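Local coordinates for putative sugar ABC transporter, substrate-binding protein (Clostridium phytofermentans, PDB 4WZZ), which probably serves as the substrate-binding protein of a sugar ABC transporter and holds alpha-L-rhamnopyranose in its cleft, at residues A[58-63]-A[98-103]; A[117-122]-A[144-149]; A[69-74]-A[297-302]. One frame throughout, in Å; residues are numbered along the deposited sequence.

Contact 1: residues A[58-63]-A[98-103]. With RAM (alpha-L-rhamnopyranose), chain B.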
loop_
_atom_site.group_PDB
_atom_site.type_symbol
_atom_site.label_atom_id
_atom_site.label_comp_id
_atom_site.label_asym_id
_atom_site.label_seq_id
_atom_site.Cartn_x
_atom_site.Cartn_y
_atom_site.Cartn_z
ATOM N N ALA A 58 -5.108 1.783 18.391
ATOM C CA ALA A 58 -4.208 2.740 17.723
ATOM C C ALA A 58 -3.883 2.288 16.317
ATOM O O ALA A 58 -3.408 1.162 16.115
ATOM C CB ALA A 58 -2.911 2.854 18.488
ATOM N N ILE A 59 -4.098 3.163 15.332
ATOM C CA ILE A 59 -3.591 2.885 14.001
ATOM C C ILE A 59 -2.463 3.852 13.731
ATOM O O ILE A 59 -2.594 5.055 13.935
ATOM C CB ILE A 59 -4.673 2.973 12.893
ATOM C CG1 ILE A 59 -4.026 2.649 11.529
ATOM C CG2 ILE A 59 -5.388 4.326 12.939
ATOM C CD1 ILE A 59 -5.012 2.391 10.417
ATOM N N ILE A 60 -1.338 3.290 13.309
ATOM C CA ILE A 60 -0.150 4.054 13.001
ATOM C C ILE A 60 0.119 3.867 11.528
ATOM O O ILE A 60 0.505 2.782 11.095
ATOM C CB ILE A 60 1.056 3.569 13.816
ATOM C CG1 ILE A 60 0.763 3.737 15.308
ATOM C CG2 ILE A 60 2.274 4.383 13.441
ATOM C CD1 ILE A 60 1.799 3.071 16.230
ATOM N N VAL A 61 -0.177 4.888 10.738
ATOM C CA VAL A 61 0.019 4.769 9.303
ATOM C C VAL A 61 1.498 5.020 8.973
ATOM O O VAL A 61 2.286 5.274 9.861
ATOM C CB VAL A 61 -0.900 5.740 8.528
ATOM C CG1 VAL A 61 -2.347 5.418 8.792
ATOM C CG2 VAL A 61 -0.619 7.177 8.905
ATOM N N LYS A 62 1.881 4.943 7.703
ATOM C CA LYS A 62 3.282 5.147 7.353
ATOM C C LYS A 62 3.728 6.580 7.646
ATOM O O LYS A 62 4.812 6.817 8.153
ATOM C CB LYS A 62 3.510 4.900 5.865
ATOM C CG LYS A 62 3.629 3.483 5.393
ATOM C CD LYS A 62 4.204 3.507 3.949
ATOM C CE LYS A 62 4.424 2.138 3.408
ATOM N NZ LYS A 62 4.898 2.210 2.000
ATOM N N SER A 63 2.904 7.555 7.277
ATOM C CA SER A 63 3.344 8.939 7.329
ATOM C C SER A 63 2.237 9.957 7.136
ATOM O O SER A 63 1.188 9.664 6.561
ATOM C CB SER A 63 4.420 9.197 6.271
ATOM O OG SER A 63 3.908 8.980 4.951
ATOM N N GLU A 98 12.338 5.449 12.499
ATOM C CA GLU A 98 12.534 6.306 13.665
ATOM C C GLU A 98 11.259 7.049 14.068
ATOM O O GLU A 98 10.890 7.051 15.239
ATOM C CB GLU A 98 13.656 7.310 13.399
ATOM C CG GLU A 98 13.895 8.277 14.546
ATOM C CD GLU A 98 15.072 9.217 14.305
ATOM O OE1 GLU A 98 15.661 9.182 13.199
ATOM O OE2 GLU A 98 15.404 9.995 15.232
ATOM N N ASP A 99 10.582 7.680 13.112
ATOM C CA ASP A 99 9.399 8.455 13.457
ATOM C C ASP A 99 8.247 7.555 13.869
ATOM O O ASP A 99 7.411 7.940 14.681
ATOM C CB ASP A 99 8.998 9.396 12.316
ATOM C CG ASP A 99 9.916 10.596 12.204
ATOM O OD1 ASP A 99 10.724 10.812 13.138
ATOM O OD2 ASP A 99 9.822 11.339 11.206
ATOM N N GLN A 100 8.218 6.343 13.340
ATOM C CA GLN A 100 7.204 5.372 13.727
ATOM C C GLN A 100 7.365 4.814 15.124
ATOM O O GLN A 100 6.386 4.564 15.823
ATOM C CB GLN A 100 7.156 4.211 12.730
ATOM C CG GLN A 100 5.886 4.233 12.013
ATOM C CD GLN A 100 5.730 3.184 10.956
ATOM O OE1 GLN A 100 6.612 2.343 10.722
ATOM N NE2 GLN A 100 4.576 3.226 10.294
ATOM N N ILE A 101 8.606 4.587 15.523
ATOM C CA ILE A 101 8.889 4.080 16.835
ATOM C C ILE A 101 8.390 5.073 17.878
ATOM O O ILE A 101 7.833 4.688 18.900
ATOM C CB ILE A 101 10.394 3.821 16.988
ATOM C CG1 ILE A 101 10.780 2.612 16.129
ATOM C CG2 ILE A 101 10.720 3.581 18.437
ATOM C CD1 ILE A 101 12.276 2.495 15.816
ATOM N N THR A 102 8.563 6.360 17.606
ATOM C CA THR A 102 8.047 7.375 18.500
ATOM C C THR A 102 6.533 7.190 18.670
ATOM O O THR A 102 6.015 7.274 19.779
ATOM C CB THR A 102 8.362 8.777 17.963
ATOM O OG1 THR A 102 9.781 8.933 17.914
ATOM C CG2 THR A 102 7.763 9.852 18.850
ATOM N N CYS A 103 5.835 6.921 17.573
ATOM C CA CYS A 103 4.384 6.717 17.643
ATOM C C CYS A 103 4.030 5.429 18.380
ATOM O O CYS A 103 3.059 5.381 19.124
ATOM C CB CYS A 103 3.744 6.709 16.247
ATOM S SG CYS A 103 3.916 8.260 15.346
HETATM C C1 RAM B . 1.484 4.964 -0.721
HETATM C C2 RAM B . 1.981 4.202 0.501
HETATM C C3 RAM B . 1.182 2.924 0.757
HETATM C C4 RAM B . 1.021 2.111 -0.523
HETATM C C5 RAM B . 0.485 2.991 -1.651
HETATM C C6 RAM B . 0.411 2.236 -2.968
HETATM O O1 RAM B . 0.255 5.532 -0.425
HETATM O O2 RAM B . 3.324 3.920 0.253
HETATM O O3 RAM B . 1.861 2.207 1.784
HETATM O O4 RAM B . 0.145 1.023 -0.290
HETATM O O5 RAM B . 1.303 4.114 -1.841
#

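Contact 2: residues A[117-122]-A[144-149]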
loop_
_atom_site.group_PDB
_atom_site.type_symbol
_atom_site.label_atom_id
_atom_site.label_comp_id
_atom_site.label_asym_id
_atom_site.label_seq_id
_atom_site.Cartn_x
_atom_site.Cartn_y
_atom_site.Cartn_z
ATOM N N ILE A 117 -0.441 -1.388 12.491
ATOM C CA ILE A 117 0.648 -0.597 11.945
ATOM C C ILE A 117 1.006 -0.928 10.493
ATOM O O ILE A 117 1.059 -2.086 10.096
ATOM C CB ILE A 117 1.869 -0.687 12.849
ATOM C CG1 ILE A 117 2.978 0.233 12.336
ATOM C CG2 ILE A 117 2.334 -2.139 13.016
ATOM C CD1 ILE A 117 3.946 0.678 13.424
ATOM N N ALA A 118 1.230 0.134 9.720
ATOM C CA ALA A 118 1.714 0.051 8.347
ATOM C C ALA A 118 3.194 0.385 8.383
ATOM O O ALA A 118 3.578 1.551 8.544
ATOM C CB ALA A 118 0.975 1.027 7.459
ATOM N N ALA A 119 4.022 -0.652 8.276
ATOM C CA ALA A 119 5.432 -0.548 8.618
ATOM C C ALA A 119 6.274 0.224 7.636
ATOM O O ALA A 119 6.189 0.011 6.425
ATOM C CB ALA A 119 6.036 -1.964 8.782
ATOM N N ASN A 120 7.117 1.099 8.169
ATOM C CA ASN A 120 8.100 1.820 7.354
ATOM C C ASN A 120 9.404 1.055 7.212
ATOM O O ASN A 120 10.285 1.436 6.435
ATOM C CB ASN A 120 8.378 3.193 7.946
ATOM C CG ASN A 120 7.215 4.145 7.762
ATOM O OD1 ASN A 120 6.450 4.024 6.808
ATOM N ND2 ASN A 120 7.075 5.093 8.670
ATOM N N ASP A 121 9.521 -0.034 7.959
ATOM C CA ASP A 121 10.696 -0.905 7.895
ATOM C C ASP A 121 10.243 -2.249 8.433
ATOM O O ASP A 121 9.438 -2.317 9.377
ATOM C CB ASP A 121 11.834 -0.337 8.738
ATOM C CG ASP A 121 13.145 -1.136 8.602
ATOM O OD1 ASP A 121 13.252 -2.245 9.175
ATOM O OD2 ASP A 121 14.073 -0.630 7.940
ATOM N N THR A 122 10.744 -3.320 7.831
ATOM C CA THR A 122 10.216 -4.631 8.112
ATOM C C THR A 122 10.672 -5.117 9.492
ATOM O O THR A 122 9.938 -5.837 10.180
ATOM C CB THR A 122 10.678 -5.619 7.034
ATOM O OG1 THR A 122 10.645 -4.956 5.757
ATOM C CG2 THR A 122 9.774 -6.824 7.009
ATOM N N SER A 144 1.556 -2.304 4.834
ATOM C CA SER A 144 2.976 -2.610 4.715
ATOM C C SER A 144 3.380 -3.421 5.949
ATOM O O SER A 144 3.215 -2.975 7.088
ATOM C CB SER A 144 3.777 -1.306 4.606
ATOM O OG SER A 144 5.174 -1.546 4.513
ATOM N N ALA A 145 3.881 -4.624 5.718
ATOM C CA ALA A 145 4.023 -5.593 6.809
ATOM C C ALA A 145 5.229 -5.330 7.712
ATOM O O ALA A 145 6.333 -5.044 7.236
ATOM C CB ALA A 145 4.108 -7.012 6.236
ATOM N N THR A 146 5.015 -5.472 9.021
ATOM C CA THR A 146 6.115 -5.699 9.938
ATOM C C THR A 146 6.505 -7.149 9.734
ATOM O O THR A 146 5.764 -7.913 9.117
ATOM C CB THR A 146 5.704 -5.588 11.406
ATOM O OG1 THR A 146 4.670 -6.548 11.670
ATOM C CG2 THR A 146 5.199 -4.197 11.714
ATOM N N ASN A 147 7.638 -7.551 10.276
ATOM C CA ASN A 147 8.020 -8.948 10.115
ATOM C C ASN A 147 7.083 -9.902 10.880
ATOM O O ASN A 147 6.192 -9.460 11.589
ATOM C CB ASN A 147 9.499 -9.160 10.435
ATOM C CG ASN A 147 9.844 -8.972 11.892
ATOM O OD1 ASN A 147 9.045 -9.235 12.793
ATOM N ND2 ASN A 147 11.060 -8.510 12.126
ATOM N N ALA A 148 7.262 -11.212 10.708
ATOM C CA ALA A 148 6.320 -12.189 11.271
ATOM C C ALA A 148 6.366 -12.261 12.797
ATOM O O ALA A 148 5.379 -12.634 13.435
ATOM C CB ALA A 148 6.587 -13.563 10.701
ATOM N N ASN A 149 7.515 -11.913 13.361
ATOM C CA ASN A 149 7.718 -11.932 14.811
ATOM C C ASN A 149 7.163 -10.700 15.507
ATOM O O ASN A 149 7.142 -10.635 16.742
ATOM C CB ASN A 149 9.206 -12.021 15.131
ATOM C CG ASN A 149 9.771 -13.400 14.881
ATOM O OD1 ASN A 149 9.029 -14.382 14.815
ATOM N ND2 ASN A 149 11.089 -13.483 14.737
#

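Contact 3: residues A[69-74]-A[297-302]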
loop_
_atom_site.group_PDB
_atom_site.type_symbol
_atom_site.label_atom_id
_atom_site.label_comp_id
_atom_site.label_asym_id
_atom_site.label_seq_id
_atom_site.Cartn_x
_atom_site.Cartn_y
_atom_site.Cartn_z
ATOM N N ASN A 69 -3.040 7.387 3.120
ATOM C CA ASN A 69 -2.975 6.999 4.529
ATOM C C ASN A 69 -4.157 7.547 5.323
ATOM O O ASN A 69 -4.634 6.921 6.272
ATOM C CB ASN A 69 -1.679 7.489 5.174
ATOM C CG ASN A 69 -0.442 6.783 4.634
ATOM O OD1 ASN A 69 -0.533 5.703 4.061
ATOM N ND2 ASN A 69 0.714 7.391 4.813
ATOM N N GLN A 70 -4.615 8.735 4.956
ATOM C CA GLN A 70 -5.783 9.305 5.623
ATOM C C GLN A 70 -7.060 8.514 5.339
ATOM O O GLN A 70 -7.938 8.393 6.209
ATOM C CB GLN A 70 -5.921 10.773 5.219
ATOM C CG GLN A 70 -4.773 11.559 5.775
ATOM C CD GLN A 70 -4.610 12.941 5.143
ATOM O OE1 GLN A 70 -5.570 13.694 5.023
ATOM N NE2 GLN A 70 -3.383 13.275 4.752
ATOM N N LYS A 71 -7.183 7.985 4.125
ATOM C CA LYS A 71 -8.367 7.202 3.777
ATOM C C LYS A 71 -8.329 5.863 4.505
ATOM O O LYS A 71 -9.359 5.362 4.950
ATOM C CB LYS A 71 -8.476 7.018 2.260
ATOM C CG LYS A 71 -8.827 8.362 1.564
ATOM C CD LYS A 71 -8.663 8.326 0.088
ATOM C CE LYS A 71 -8.639 9.752 -0.524
ATOM N NZ LYS A 71 -9.782 10.599 -0.068
ATOM N N GLU A 72 -7.128 5.298 4.618
ATOM C CA GLU A 72 -6.920 4.068 5.367
ATOM C C GLU A 72 -7.306 4.255 6.829
ATOM O O GLU A 72 -8.042 3.452 7.418
ATOM C CB GLU A 72 -5.440 3.716 5.241
ATOM C CG GLU A 72 -4.986 2.423 5.872
ATOM C CD GLU A 72 -3.504 2.274 5.655
ATOM O OE1 GLU A 72 -3.117 1.541 4.722
ATOM O OE2 GLU A 72 -2.725 2.975 6.340
ATOM N N SER A 73 -6.823 5.324 7.427
ATOM C CA SER A 73 -7.100 5.555 8.836
ATOM C C SER A 73 -8.580 5.913 9.077
ATOM O O SER A 73 -9.143 5.545 10.102
ATOM C CB SER A 73 -6.135 6.615 9.403
ATOM O OG SER A 73 -6.307 7.860 8.756
ATOM N N GLU A 74 -9.200 6.594 8.116
ATOM C CA GLU A 74 -10.632 6.904 8.176
ATOM C C GLU A 74 -11.474 5.627 8.233
ATOM O O GLU A 74 -12.400 5.509 9.049
ATOM C CB GLU A 74 -11.022 7.723 6.944
ATOM C CG GLU A 74 -12.530 7.925 6.745
ATOM C CD GLU A 74 -12.879 8.400 5.325
ATOM O OE1 GLU A 74 -12.176 9.303 4.801
ATOM O OE2 GLU A 74 -13.852 7.865 4.731
ATOM N N TRP A 297 -6.853 -0.411 -5.041
ATOM C CA TRP A 297 -7.734 -1.206 -4.180
ATOM C C TRP A 297 -8.361 -0.140 -3.305
ATOM O O TRP A 297 -7.940 1.012 -3.351
ATOM C CB TRP A 297 -6.951 -2.238 -3.324
ATOM C CG TRP A 297 -5.876 -1.573 -2.574
ATOM C CD1 TRP A 297 -5.984 -0.875 -1.419
ATOM C CD2 TRP A 297 -4.516 -1.474 -2.989
ATOM N NE1 TRP A 297 -4.764 -0.352 -1.067
ATOM C CE2 TRP A 297 -3.844 -0.697 -2.028
ATOM C CE3 TRP A 297 -3.805 -1.975 -4.075
ATOM C CZ2 TRP A 297 -2.479 -0.405 -2.126
ATOM C CZ3 TRP A 297 -2.455 -1.703 -4.160
ATOM C CH2 TRP A 297 -1.808 -0.911 -3.201
ATOM N N ASN A 298 -9.359 -0.488 -2.499
ATOM C CA ASN A 298 -10.027 0.527 -1.715
ATOM C C ASN A 298 -9.336 0.705 -0.367
ATOM O O ASN A 298 -9.425 -0.178 0.488
ATOM C CB ASN A 298 -11.509 0.157 -1.525
ATOM C CG ASN A 298 -12.306 1.255 -0.852
ATOM O OD1 ASN A 298 -11.792 1.995 -0.019
ATOM N ND2 ASN A 298 -13.595 1.349 -1.191
ATOM N N PRO A 299 -8.649 1.844 -0.173
ATOM C CA PRO A 299 -7.904 2.026 1.084
ATOM C C PRO A 299 -8.812 2.151 2.302
ATOM O O PRO A 299 -8.413 1.838 3.427
ATOM C CB PRO A 299 -7.114 3.313 0.860
ATOM C CG PRO A 299 -7.921 4.069 -0.160
ATOM C CD PRO A 299 -8.562 3.031 -1.050
ATOM N N ILE A 300 -10.027 2.640 2.082
ATOM C CA ILE A 300 -10.994 2.750 3.161
ATOM C C ILE A 300 -11.387 1.349 3.638
ATOM O O ILE A 300 -11.415 1.054 4.831
ATOM C CB ILE A 300 -12.244 3.525 2.720
ATOM C CG1 ILE A 300 -11.845 4.915 2.231
ATOM C CG2 ILE A 300 -13.232 3.620 3.861
ATOM C CD1 ILE A 300 -12.967 5.682 1.609
ATOM N N GLN A 301 -11.675 0.469 2.684
ATOM C CA GLN A 301 -12.005 -0.903 3.016
ATOM C C GLN A 301 -10.814 -1.662 3.593
ATOM O O GLN A 301 -11.003 -2.547 4.449
ATOM C CB GLN A 301 -12.573 -1.627 1.791
ATOM C CG GLN A 301 -13.934 -1.080 1.390
ATOM C CD GLN A 301 -14.545 -1.784 0.198
ATOM O OE1 GLN A 301 -13.849 -2.188 -0.716
ATOM N NE2 GLN A 301 -15.865 -1.895 0.190
ATOM N N LEU A 302 -9.592 -1.313 3.175
ATOM C CA LEU A 302 -8.403 -1.906 3.781
ATOM C C LEU A 302 -8.436 -1.550 5.261
ATOM O O LEU A 302 -8.225 -2.402 6.136
ATOM C CB LEU A 302 -7.122 -1.391 3.141
ATOM C CG LEU A 302 -5.833 -1.879 3.805
ATOM C CD1 LEU A 302 -5.732 -3.408 3.729
ATOM C CD2 LEU A 302 -4.576 -1.264 3.187
#

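Contact 1: residues A[58-63]-A[98-103]
Ile60, at the end of strand 56-60, makes the apolar half of this contact with residues 98-103 of helix 97-110. With CG2 anti to the backbone N and CG1 beside it (chi1 -61°), the side chain spreads both branches over the helix. Its methyl CG2 sits 3.9 Å from CG of Gln100 and equally close to CB of Cys103, while CD1 of Ile60 reaches on to the backbone carbonyl of Cys103. The polar half is one hydrogen bond. The extended Gln100 chain carries its amide past Ile60, and NE2 donates to O of Val61 at 3.1 Å, entering above the carbonyl plane and bent at the hydrogen (149°). The same NE2 also bonds to O of Ala118 and OE1 accepts from N of Asn120, so both ends of this buried amide are gripped by backbone. Just beyond, Lys62 turns away from the helix and its extended chain delivers NZ to the sugar, 2.9 Å from O2 of the rhamnose, with a weaker bond to O3; Asn192 binds the same ammonium. In the fold, helix 97-110 packs on one face of the mixed sheet, over its parallel strands 56-60 and 114-117, while helix 67-82 meets Ile59 and Val61.

Contact 2: residues A[117-122]-A[144-149]
Thr146 lays its methyl CG2 against two side chains of residues 117-122, 3.8 Å from CG2 of Ile117 and as far from CB of Ala119. Its first torsion sets CG2 anti to the carbonyl carbon, beside the backbone N, where it meets both, and the hydroxyl turns back to donate to O of Asn147. Ala119 is gripped on both sides of its backbone: its N donates to O of Ser144 at 2.7 Å, straight at the hydrogen (168°) but coming from above the carbonyl plane, and its O accepts from OG of Ser144, also at 2.7 Å and in the carbonyl plane. The serine can close this pair because OG stands anti to its own N (chi1 179°). Further along, N of Asn147 donates to O of Thr122 at 2.9 Å, a more bent bond (130°), while CG2 of Thr122 rests 3.9 Å from O of Ala145. The Asn147 amide is held by Asp123 and Ser150. Both segments follow the carboxyl ends of neighbouring parallel strands, 114-117 and 138-142. This C-terminal end of the sheet is where the sugar cleft of a periplasmic binding protein forms, and here the side chain of Ser144 lies about 5 Å from the rhamnose.

Contact 3: residues A[69-74]-A[297-302]
Lys71 and Pro299 join two helices of the same alpha/beta lobe of this periplasmic binding protein fold: helix 67-82 meets the first turn of helix 299-315, more than two hundred residues later. The apolar part is packing by carbon atoms near the backbone. CB of Lys71 lies 3.9 Å from CG of the proline ring and 4.0 Å from CG1 of Ile300, and the rest of the lysine chain leads away. Toward the solvent, a carboxylate oxygen touches a methyl: Glu74 crosses Ile300 obliquely, OE2 3.9 Å from CD1. Two CA-H...O contacts run in opposite directions. CA of Glu72 points its hydrogen at O of Pro299 over 3.3 Å (160° at the hydrogen), and CA of Ile300 does the same to O of Lys71 over 3.6 Å. The CA atoms of Glu72 and Ile300 are 4.8 Å apart, which brings each CA-H up to the other helix's carbonyl. Asn298 N-caps the second helix, its OD1 accepting from N of Gln301 and, weakly, from N of Ile300. Trp297, just before it, lines the rhamnose pocket. With CG anti to the backbone N (chi1 -177°), Glu72 extends beside Leu302; its OE1 comes close to the carboxylate of Asp143 and ends 3.5 Å from CD2 of Leu302.

How the contacts relate
Contacts 1 and 2 are buried; contact 3 is partly buried, with Glu74 exposed. Contacts 1 and 2 hold the ends of neighbouring strands, 56-60, 114-117 and 138-142, and the amide of Gln100 ties them together. Contacts 1 and 3 share strand 56-60 and helix 67-82, successive in the chain: CG1 of Val61 packs against Glu72, and ND2 of Asn69 bonds to O of Ser63. Contacts 2 and 3 do not touch. Chemistry follows position: sheet against helix combines aliphatic packing with one hydrogen bond from a side-chain amide, loop against loop relies on backbone bonds plus one serine hydroxyl, with methyl packing beside them, and helix against helix uses aliphatic carbons and CA-H...O contacts. Contacts 1 and 3 contribute Lys62 and Trp297 to the sugar pocket.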